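Local structure of penicillin binding protein 2X (Streptococcus thermophilus, 5U47) at residues R450-E455 with Q611-P616; K216-T221 with Q436-V441; K242-S247 with E549-N554. The protein probably forms the peptide cross-links between adjacent glycan strands of septal peptidoglycan and is thought to be the target of beta-lactam antibiotics. The protein carries 1 engineered substitution. All coordinates share one frame; numbering follows the deposited sequence.

Reading from the N terminus, residues 216-221 come first and 242-247 next, so contacts 2 and 3 are both opened before either closes. Contact 2 closes when the chain returns at 436-441, joining strand 217-220 to strand 438-443. Just beyond, 450-455 opens contact 1; 549-554 then closes contact 3, and 611-616 closes contact 1. Contact 3 therefore crosses both others, whereas contacts 2 and 1 follow in series and touch through neighbouring strands 438-443 and 448-451 of one sheet, their centres about 10 Å apart. Contact 2 pairs two strands of that sheet, contact 1 docks a PASTA domain on it, and contact 3 lies on the transpeptidase domain, its centre about 32 Å from that of contact 2.

Contact 1 (R450-E455 with Q611-P616); sequences RTAKKE and QNLVHP
Glu-455 lies flat over one face of the His-615 imidazole: its CB sits 3.6 Å from the ring centroid, only 10° off the ring normal, in a CH-pi contact. With CG anti to the backbone N (chi1 -176°) and the chain extended, the side chain runs past the histidine in the opposite direction, and its carboxylate stacks on the ring with the two planes 6° apart. At the ring edge, CE1 comes within 3.3 Å of Lys-453 O. Glu-455 OE2 forms a salt bridge with Arg-610, and a water bridges it to Pro-616 O, donating to both.

At the other end of the contact, Arg-450 grips a backbone carbonyl side-on, with NE and NH2. Its chain bends at chi3, bringing the two nitrogens to a single acceptor, Asn-612 O, at 3.0 and 3.1 Å respectively. The oxygen lies in the guanidinium plane, so the paired bonds fix the rotation of the head group, while NH1 is occupied by Thr-590 O and Ile-636 O. Val-614 CG2 approaches the guanidinium edge, 3.8 Å from NH2.

Leu-613 fills the middle. Its CD2 packs on Ala-452 CB at 4.1 Å, and CD1 presses against the Arg-450 backbone, 3.1 Å from its O. Leu-613, with positive phi, is the C-prime residue of a Schellman motif, which ends helix 602-611 and turns the chain toward strand 615-619. The arrangement is a domain-domain interface: the helix end and first strand of a PASTA domain, with its helix beside a three-stranded sheet, are clasped by the transpeptidase domain.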
loop_
_atom_site.group_PDB
_atom_site.type_symbol
_atom_site.label_atom_id
_atom_site.label_comp_id
_atom_site.label_asym_id
_atom_site.label_seq_id
_atom_site.Cartn_x
_atom_site.Cartn_y
_atom_site.Cartn_z
ATOM N N ARG A 450 -9.436 -4.013 -16.127
ATOM C CA ARG A 450 -10.161 -3.055 -15.275
ATOM C C ARG A 450 -9.084 -2.064 -14.874
ATOM O O ARG A 450 -8.072 -2.458 -14.282
ATOM C CB ARG A 450 -10.779 -3.714 -14.046
ATOM C CG ARG A 450 -12.000 -4.520 -14.417
ATOM C CD ARG A 450 -12.549 -5.333 -13.263
ATOM N NE ARG A 450 -13.252 -4.533 -12.259
ATOM C CZ ARG A 450 -14.521 -4.102 -12.354
ATOM N NH1 ARG A 450 -15.255 -4.332 -13.435
ATOM N NH2 ARG A 450 -15.060 -3.408 -11.359
ATOM N N THR A 451 -9.288 -0.801 -15.243
ATOM C CA THR A 451 -8.308 0.260 -15.024
ATOM C C THR A 451 -8.826 1.331 -14.057
ATOM O O THR A 451 -9.967 1.795 -14.179
ATOM C CB THR A 451 -7.911 0.851 -16.389
ATOM O OG1 THR A 451 -7.496 -0.221 -17.249
ATOM C CG2 THR A 451 -6.751 1.856 -16.242
ATOM N N ALA A 452 -7.979 1.719 -13.106
ATOM C CA ALA A 452 -8.351 2.661 -12.042
ATOM C C ALA A 452 -8.380 4.118 -12.445
ATOM O O ALA A 452 -7.699 4.539 -13.368
ATOM C CB ALA A 452 -7.420 2.492 -10.840
ATOM N N LYS A 453 -9.238 4.865 -11.747
ATOM C CA LYS A 453 -9.333 6.313 -11.832
ATOM C C LYS A 453 -9.455 6.788 -10.378
ATOM O O LYS A 453 -9.792 5.991 -9.475
ATOM C CB LYS A 453 -10.544 6.790 -12.651
ATOM C CG LYS A 453 -10.477 6.476 -14.150
ATOM C CD LYS A 453 -11.777 6.899 -14.825
ATOM C CE LYS A 453 -11.826 6.531 -16.304
ATOM N NZ LYS A 453 -10.894 7.357 -17.128
ATOM N N LYS A 454 -9.216 8.075 -10.150
ATOM C CA LYS A 454 -9.243 8.616 -8.790
ATOM C C LYS A 454 -10.594 8.434 -8.090
ATOM O O LYS A 454 -11.646 8.432 -8.735
ATOM C CB LYS A 454 -8.864 10.099 -8.789
ATOM C CG LYS A 454 -9.946 11.033 -9.279
ATOM C CD LYS A 454 -9.434 12.455 -9.328
ATOM C CE LYS A 454 -10.556 13.391 -9.757
ATOM N NZ LYS A 454 -9.995 14.759 -9.913
ATOM N N GLU A 455 -10.535 8.286 -6.777
ATOM C CA GLU A 455 -11.710 8.097 -5.935
ATOM C C GLU A 455 -11.855 9.256 -4.943
ATOM O O GLU A 455 -11.077 9.373 -3.991
ATOM C CB GLU A 455 -11.604 6.761 -5.193
ATOM C CG GLU A 455 -12.841 6.422 -4.363
ATOM C CD GLU A 455 -12.732 5.136 -3.539
ATOM O OE1 GLU A 455 -11.692 4.432 -3.578
ATOM O OE2 GLU A 455 -13.727 4.817 -2.833
ATOM N N GLN A 611 -9.937 -3.692 -4.268
ATOM C CA GLN A 611 -8.991 -4.552 -4.996
ATOM C C GLN A 611 -9.475 -4.812 -6.419
ATOM O O GLN A 611 -8.668 -5.041 -7.334
ATOM C CB GLN A 611 -8.818 -5.877 -4.271
ATOM C CG GLN A 611 -8.155 -5.703 -2.910
ATOM C CD GLN A 611 -8.179 -6.952 -2.066
ATOM O OE1 GLN A 611 -8.795 -7.953 -2.433
ATOM N NE2 GLN A 611 -7.517 -6.901 -0.920
ATOM N N ASN A 612 -10.800 -4.764 -6.585
ATOM C CA ASN A 612 -11.453 -4.981 -7.854
ATOM C C ASN A 612 -11.847 -3.665 -8.534
ATOM O O ASN A 612 -12.631 -3.659 -9.482
ATOM C CB ASN A 612 -12.645 -5.937 -7.678
ATOM C CG ASN A 612 -12.189 -7.342 -7.308
ATOM O OD1 ASN A 612 -11.854 -8.145 -8.195
ATOM N ND2 ASN A 612 -12.117 -7.629 -5.996
ATOM N N LEU A 613 -11.272 -2.578 -8.043
ATOM C CA LEU A 613 -11.433 -1.251 -8.599
ATOM C C LEU A 613 -12.833 -0.620 -8.487
ATOM O O LEU A 613 -13.166 0.324 -9.203
ATOM C CB LEU A 613 -10.867 -1.190 -10.022
ATOM C CG LEU A 613 -9.413 -1.688 -10.140
ATOM C CD1 LEU A 613 -8.877 -1.334 -11.506
ATOM C CD2 LEU A 613 -8.515 -1.057 -9.077
ATOM N N VAL A 614 -13.616 -1.108 -7.553
ATOM C CA VAL A 614 -14.912 -0.515 -7.254
ATOM C C VAL A 614 -14.635 0.571 -6.207
ATOM O O VAL A 614 -13.607 0.504 -5.503
ATOM C CB VAL A 614 -15.868 -1.588 -6.734
ATOM C CG1 VAL A 614 -17.205 -0.993 -6.312
ATOM C CG2 VAL A 614 -16.069 -2.636 -7.819
ATOM N N HIS A 615 -15.488 1.599 -6.157
ATOM C CA HIS A 615 -15.321 2.719 -5.206
ATOM C C HIS A 615 -16.496 2.690 -4.227
ATOM O O HIS A 615 -17.510 3.361 -4.444
ATOM C CB HIS A 615 -15.275 4.086 -5.915
ATOM C CG HIS A 615 -14.076 4.288 -6.790
ATOM N ND1 HIS A 615 -13.945 5.385 -7.613
ATOM C CD2 HIS A 615 -12.982 3.517 -7.010
ATOM C CE1 HIS A 615 -12.794 5.309 -8.257
ATOM N NE2 HIS A 615 -12.192 4.184 -7.911
ATOM N N PRO A 616 -16.372 1.895 -3.152
ATOM C CA PRO A 616 -17.455 1.782 -2.209
ATOM C C PRO A 616 -17.510 2.937 -1.222
ATOM O O PRO A 616 -16.489 3.549 -0.923
ATOM C CB PRO A 616 -17.109 0.498 -1.459
ATOM C CG PRO A 616 -15.632 0.476 -1.438
ATOM C CD PRO A 616 -15.203 1.096 -2.740
HETATM O O HOH W 1 -15.937 6.002 -2.637
#

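Contact 2 (K216-T221 with Q436-V441); sequences KNIYTT and QFIKQV
Tyr-219 pairs with Lys-439 and Gln-440 in a classic beta bulge, the irregularity in an otherwise antiparallel strand pair. Strands 217-220 and 438-441 run with N-to-C directions 156° apart, and strand 217-220 also borders strand 35-36, so the pair lies inside a mixed sheet that joins the N-terminal strands 35-36 and 42-55 to strands 438-443 and 448-451 of the transpeptidase part.

Backbone hydrogen bonds set the register. Tyr-219 N donates to Gln-440 O at 2.8 Å, and Tyr-219 O accepts twice: from Lys-439 N at 2.8 Å and from Gln-440 N at 3.2 Å. The extra residue shifts the pairing by one, so that Thr-220 faces Ile-438 as a non-hydrogen-bonded pair with diverging side chains. Beyond it Thr-221 N reaches Phe-437 O at 3.0 Å, coming from above the carbonyl plane. CA-H...O contacts, as from Val-441 to Asn-217 O, supplement these bonds.

Apolar packing gathers on the face of Ile-218 and Val-441. These two side chains lie side by side, pointing the same way, with Ile-218 CD1 3.8 Å from Val-441 CG2; the extended Lys-216 chain crosses Val-441 and lays its CD on CG1 at 4.0 Å.

On the face of Tyr-219 and Gln-440 an amide lies beside an aromatic ring. Gln-440 holds CG anti to the backbone N (chi1 -178°), which carries its amide alongside the tyrosine ring, the two planes 76° apart; NE2 is bonded to Thr-451 OG1 and Ser-584 OG, and the Tyr-219 ring stacks on Tyr-36. The carbonyl end of that amide, Gln-440 OE1, meets the ring obliquely, 3.6 Å from Tyr-219 CE1.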
loop_
_atom_site.group_PDB
_atom_site.type_symbol
_atom_site.label_atom_id
_atom_site.label_comp_id
_atom_site.label_asym_id
_atom_site.label_seq_id
_atom_site.Cartn_x
_atom_site.Cartn_y
_atom_site.Cartn_z
ATOM N N LYS A 216 -4.654 -13.352 -12.590
ATOM C CA LYS A 216 -4.691 -12.052 -13.242
ATOM C C LYS A 216 -3.419 -11.288 -12.926
ATOM O O LYS A 216 -2.789 -11.501 -11.893
ATOM C CB LYS A 216 -5.933 -11.289 -12.799
ATOM C CG LYS A 216 -7.220 -11.943 -13.310
ATOM C CD LYS A 216 -8.453 -11.289 -12.757
ATOM C CE LYS A 216 -9.723 -11.946 -13.295
ATOM N NZ LYS A 216 -10.953 -11.300 -12.719
ATOM N N ASN A 217 -2.993 -10.456 -13.852
ATOM C CA ASN A 217 -1.818 -9.627 -13.603
ATOM C C ASN A 217 -2.243 -8.323 -12.905
ATOM O O ASN A 217 -3.347 -7.792 -13.142
ATOM C CB ASN A 217 -1.085 -9.317 -14.909
ATOM C CG ASN A 217 -0.494 -10.551 -15.564
ATOM O OD1 ASN A 217 -0.140 -11.530 -14.912
ATOM N ND2 ASN A 217 -0.391 -10.498 -16.870
ATOM N N ILE A 218 -1.365 -7.813 -12.040
ATOM C CA ILE A 218 -1.639 -6.581 -11.310
ATOM C C ILE A 218 -0.594 -5.561 -11.657
ATOM O O ILE A 218 0.587 -5.820 -11.459
ATOM C CB ILE A 218 -1.623 -6.814 -9.778
ATOM C CG1 ILE A 218 -2.680 -7.840 -9.368
ATOM C CG2 ILE A 218 -1.832 -5.505 -9.023
ATOM C CD1 ILE A 218 -4.097 -7.370 -9.515
ATOM N N TYR A 219 -1.030 -4.440 -12.222
ATOM C CA TYR A 219 -0.166 -3.309 -12.486
ATOM C C TYR A 219 -0.345 -2.366 -11.314
ATOM O O TYR A 219 -1.424 -1.826 -11.112
ATOM C CB TYR A 219 -0.547 -2.586 -13.782
ATOM C CG TYR A 219 -0.280 -3.402 -15.028
ATOM C CD1 TYR A 219 -1.129 -4.432 -15.398
ATOM C CD2 TYR A 219 0.814 -3.134 -15.839
ATOM C CE1 TYR A 219 -0.893 -5.195 -16.548
ATOM C CE2 TYR A 219 1.063 -3.897 -16.990
ATOM C CZ TYR A 219 0.201 -4.915 -17.333
ATOM O OH TYR A 219 0.435 -5.660 -18.454
ATOM N N THR A 220 0.698 -2.190 -10.523
ATOM C CA THR A 220 0.644 -1.259 -9.429
ATOM C C THR A 220 0.826 0.158 -9.950
ATOM O O THR A 220 1.154 0.379 -11.137
ATOM C CB THR A 220 1.712 -1.557 -8.362
ATOM O OG1 THR A 220 3.020 -1.339 -8.901
ATOM C CG2 THR A 220 1.580 -2.970 -7.863
ATOM N N THR A 221 0.608 1.124 -9.062
ATOM C CA THR A 221 0.779 2.536 -9.395
ATOM C C THR A 221 2.233 2.970 -9.314
ATOM O O THR A 221 2.575 4.087 -9.715
ATOM C CB THR A 221 -0.036 3.418 -8.415
ATOM O OG1 THR A 221 0.298 3.054 -7.082
ATOM C CG2 THR A 221 -1.504 3.215 -8.639
ATOM N N GLN A 436 -4.298 5.078 -3.602
ATOM C CA GLN A 436 -4.390 3.901 -4.476
ATOM C C GLN A 436 -3.021 3.366 -4.805
ATOM O O GLN A 436 -2.065 4.144 -5.018
ATOM C CB GLN A 436 -5.064 4.260 -5.803
ATOM C CG GLN A 436 -6.539 4.595 -5.696
ATOM C CD GLN A 436 -7.163 5.006 -7.019
ATOM O OE1 GLN A 436 -6.465 5.403 -7.973
ATOM N NE2 GLN A 436 -8.483 4.925 -7.086
ATOM N N PHE A 437 -2.946 2.036 -4.890
ATOM C CA PHE A 437 -1.733 1.328 -5.256
ATOM C C PHE A 437 -1.957 0.366 -6.434
ATOM O O PHE A 437 -0.986 -0.236 -6.918
ATOM C CB PHE A 437 -1.084 0.602 -4.044
ATOM C CG PHE A 437 -1.956 -0.459 -3.420
ATOM C CD1 PHE A 437 -1.997 -1.741 -3.940
ATOM C CD2 PHE A 437 -2.742 -0.166 -2.309
ATOM C CE1 PHE A 437 -2.810 -2.709 -3.368
ATOM C CE2 PHE A 437 -3.557 -1.130 -1.733
ATOM C CZ PHE A 437 -3.588 -2.409 -2.267
ATOM N N ILE A 438 -3.210 0.224 -6.900
ATOM C CA ILE A 438 -3.514 -0.621 -8.080
ATOM C C ILE A 438 -3.930 0.260 -9.236
ATOM O O ILE A 438 -4.890 1.040 -9.127
ATOM C CB ILE A 438 -4.685 -1.596 -7.846
ATOM C CG1 ILE A 438 -4.409 -2.471 -6.632
ATOM C CG2 ILE A 438 -4.923 -2.463 -9.093
ATOM C CD1 ILE A 438 -5.613 -3.260 -6.164
ATOM N N LYS A 439 -3.233 0.110 -10.352
ATOM C CA LYS A 439 -3.515 0.868 -11.566
ATOM C C LYS A 439 -4.432 0.079 -12.487
ATOM O O LYS A 439 -5.328 0.625 -13.101
ATOM C CB LYS A 439 -2.211 1.147 -12.326
ATOM C CG LYS A 439 -2.325 1.985 -13.603
ATOM C CD LYS A 439 -2.577 3.465 -13.299
ATOM C CE LYS A 439 -4.036 3.815 -13.016
ATOM N NZ LYS A 439 -4.190 4.950 -12.035
ATOM N N GLN A 440 -4.149 -1.207 -12.623
ATOM C CA GLN A 440 -4.922 -2.051 -13.528
ATOM C C GLN A 440 -4.828 -3.500 -13.121
ATOM O O GLN A 440 -3.777 -3.945 -12.681
ATOM C CB GLN A 440 -4.403 -1.883 -14.973
ATOM C CG GLN A 440 -5.132 -2.671 -16.033
ATOM C CD GLN A 440 -4.541 -2.468 -17.426
ATOM O OE1 GLN A 440 -3.689 -3.231 -17.825
ATOM N NE2 GLN A 440 -4.972 -1.414 -18.150
ATOM N N VAL A 441 -5.933 -4.216 -13.293
ATOM C CA VAL A 441 -6.025 -5.657 -13.067
ATOM C C VAL A 441 -6.322 -6.208 -14.462
ATOM O O VAL A 441 -7.300 -5.792 -15.101
ATOM C CB VAL A 441 -7.176 -6.013 -12.115
ATOM C CG1 VAL A 441 -7.282 -7.524 -11.922
ATOM C CG2 VAL A 441 -7.011 -5.288 -10.787
#

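Contact 3 (K242-S247 with E549-N554); sequences KGINAS and EPKTWN
Lys-242, with positive phi at the end of helix 224-241, meets Lys-551 in the loop after strand 541-548. The contact belongs to the transpeptidase domain, of the penicillin-binding protein and beta-lactamase fold: this helix leads into strand 245-252 of the five-stranded antiparallel sheet, in which strand 541-548 is its neighbour. The two lysines touch by their aliphatic parts and not by their ammonium groups: the CB atoms stand 4.0 Å apart, and Lys-551, bent at chi2 (69°), lays its CD 3.2 Å from Lys-242 O. The Lys-242 chain lies beside Thr-552, pointing the same way, with NZ 4.1 Å from Thr-552 OG1.

Gly-243 brings the backbones together, its CA 3.8 Å from Pro-550 CA and 3.6 Å from Glu-549 O; Pro-550 in turn packs on Thr-241 of the helix.

Ile-244 is backbone-bonded to Gln-548 of the neighbouring strand. CG1 sits between the backbone N and the carbonyl carbon (chi1 68°), which, with the chain extended at chi2, sets CD1 over the face of the Glu-549 carboxylate, the group salt-bridged to Lys-520. That methyl lies 3.6 Å from Glu-549 OE2 and 4.0 Å from OE1.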
loop_
_atom_site.group_PDB
_atom_site.type_symbol
_atom_site.label_atom_id
_atom_site.label_comp_id
_atom_site.label_asym_id
_atom_site.label_seq_id
_atom_site.Cartn_x
_atom_site.Cartn_y
_atom_site.Cartn_z
ATOM N N LYS A 242 20.750 7.179 11.355
ATOM C CA LYS A 242 20.853 5.951 12.166
ATOM C C LYS A 242 19.597 5.774 13.040
ATOM O O LYS A 242 19.687 5.472 14.239
ATOM C CB LYS A 242 22.107 5.891 13.053
ATOM C CG LYS A 242 23.454 5.953 12.351
ATOM C CD LYS A 242 23.949 7.383 12.196
ATOM C CE LYS A 242 25.412 7.381 11.795
ATOM N NZ LYS A 242 25.891 8.760 11.531
ATOM N N GLY A 243 18.429 6.000 12.438
ATOM C CA GLY A 243 17.168 5.825 13.138
ATOM C C GLY A 243 16.841 4.346 13.233
ATOM O O GLY A 243 17.381 3.529 12.466
ATOM N N ILE A 244 15.956 4.002 14.167
ATOM C CA ILE A 244 15.525 2.619 14.333
ATOM C C ILE A 244 14.584 2.201 13.205
ATOM O O ILE A 244 14.499 1.034 12.882
ATOM C CB ILE A 244 14.932 2.339 15.728
ATOM C CG1 ILE A 244 13.602 3.060 15.946
ATOM C CG2 ILE A 244 15.948 2.754 16.800
ATOM C CD1 ILE A 244 12.918 2.661 17.243
ATOM N N ASN A 245 13.871 3.164 12.623
ATOM C CA ASN A 245 13.020 2.889 11.461
ATOM C C ASN A 245 12.758 4.172 10.696
ATOM O O ASN A 245 13.059 5.260 11.173
ATOM C CB ASN A 245 11.718 2.139 11.833
ATOM C CG ASN A 245 10.741 2.980 12.611
ATOM O OD1 ASN A 245 10.321 4.039 12.152
ATOM N ND2 ASN A 245 10.339 2.491 13.789
ATOM N N ALA A 246 12.256 4.043 9.477
ATOM C CA ALA A 246 11.947 5.211 8.675
ATOM C C ALA A 246 11.013 4.804 7.555
ATOM O O ALA A 246 10.892 3.609 7.242
ATOM C CB ALA A 246 13.224 5.836 8.106
ATOM N N SER A 247 10.348 5.799 6.961
ATOM C CA SER A 247 9.463 5.560 5.850
ATOM C C SER A 247 9.476 6.773 4.934
ATOM O O SER A 247 9.788 7.877 5.358
ATOM C CB SER A 247 8.048 5.302 6.336
ATOM O OG SER A 247 7.520 6.484 6.905
ATOM N N GLU A 549 13.466 7.883 16.251
ATOM C CA GLU A 549 14.634 7.858 17.126
ATOM C C GLU A 549 15.979 7.886 16.404
ATOM O O GLU A 549 16.790 6.974 16.544
ATOM C CB GLU A 549 14.539 6.667 18.076
ATOM C CG GLU A 549 13.313 6.726 18.972
ATOM C CD GLU A 549 13.068 5.441 19.743
ATOM O OE1 GLU A 549 14.021 4.913 20.340
ATOM O OE2 GLU A 549 11.905 4.971 19.770
ATOM N N PRO A 550 16.216 8.946 15.619
ATOM C CA PRO A 550 17.498 9.098 14.965
ATOM C C PRO A 550 18.610 9.339 16.002
ATOM O O PRO A 550 18.429 10.170 16.890
ATOM C CB PRO A 550 17.302 10.342 14.102
ATOM C CG PRO A 550 16.257 11.135 14.810
ATOM C CD PRO A 550 15.332 10.107 15.388
ATOM N N LYS A 551 19.709 8.583 15.918
ATOM C CA LYS A 551 20.863 8.796 16.807
ATOM C C LYS A 551 21.428 10.191 16.609
ATOM O O LYS A 551 21.817 10.842 17.574
ATOM C CB LYS A 551 22.008 7.809 16.542
ATOM C CG LYS A 551 22.075 6.582 17.436
ATOM C CD LYS A 551 20.956 5.606 17.191
ATOM C CE LYS A 551 21.122 4.377 18.071
ATOM N NZ LYS A 551 19.967 3.443 17.941
ATOM N N THR A 552 21.499 10.606 15.344
ATOM C CA THR A 552 22.020 11.906 14.939
ATOM C C THR A 552 20.906 12.596 14.182
ATOM O O THR A 552 20.305 11.986 13.284
ATOM C CB THR A 552 23.243 11.748 13.997
ATOM O OG1 THR A 552 24.189 10.844 14.571
ATOM C CG2 THR A 552 23.931 13.090 13.746
ATOM N N TRP A 553 20.598 13.848 14.537
ATOM C CA TRP A 553 19.510 14.564 13.854
ATOM C C TRP A 553 19.756 16.042 13.582
ATOM O O TRP A 553 20.325 16.752 14.389
ATOM C CB TRP A 553 18.183 14.449 14.621
ATOM C CG TRP A 553 17.100 15.140 13.851
ATOM C CD1 TRP A 553 16.476 16.320 14.158
ATOM C CD2 TRP A 553 16.597 14.739 12.585
ATOM N NE1 TRP A 553 15.584 16.655 13.166
ATOM C CE2 TRP A 553 15.641 15.699 12.188
ATOM C CE3 TRP A 553 16.851 13.652 11.748
ATOM C CZ2 TRP A 553 14.949 15.599 11.003
ATOM C CZ3 TRP A 553 16.158 13.549 10.564
ATOM C CH2 TRP A 553 15.208 14.512 10.204
ATOM N N ASN A 554 19.262 16.476 12.432
ATOM C CA ASN A 554 19.300 17.852 12.003
ATOM C C ASN A 554 18.241 17.931 10.905
ATOM O O ASN A 554 18.187 17.052 10.052
ATOM C CB ASN A 554 20.692 18.186 11.462
ATOM C CG ASN A 554 20.840 19.636 11.068
ATOM O OD1 ASN A 554 19.947 20.235 10.460
ATOM N ND2 ASN A 554 21.992 20.201 11.380
#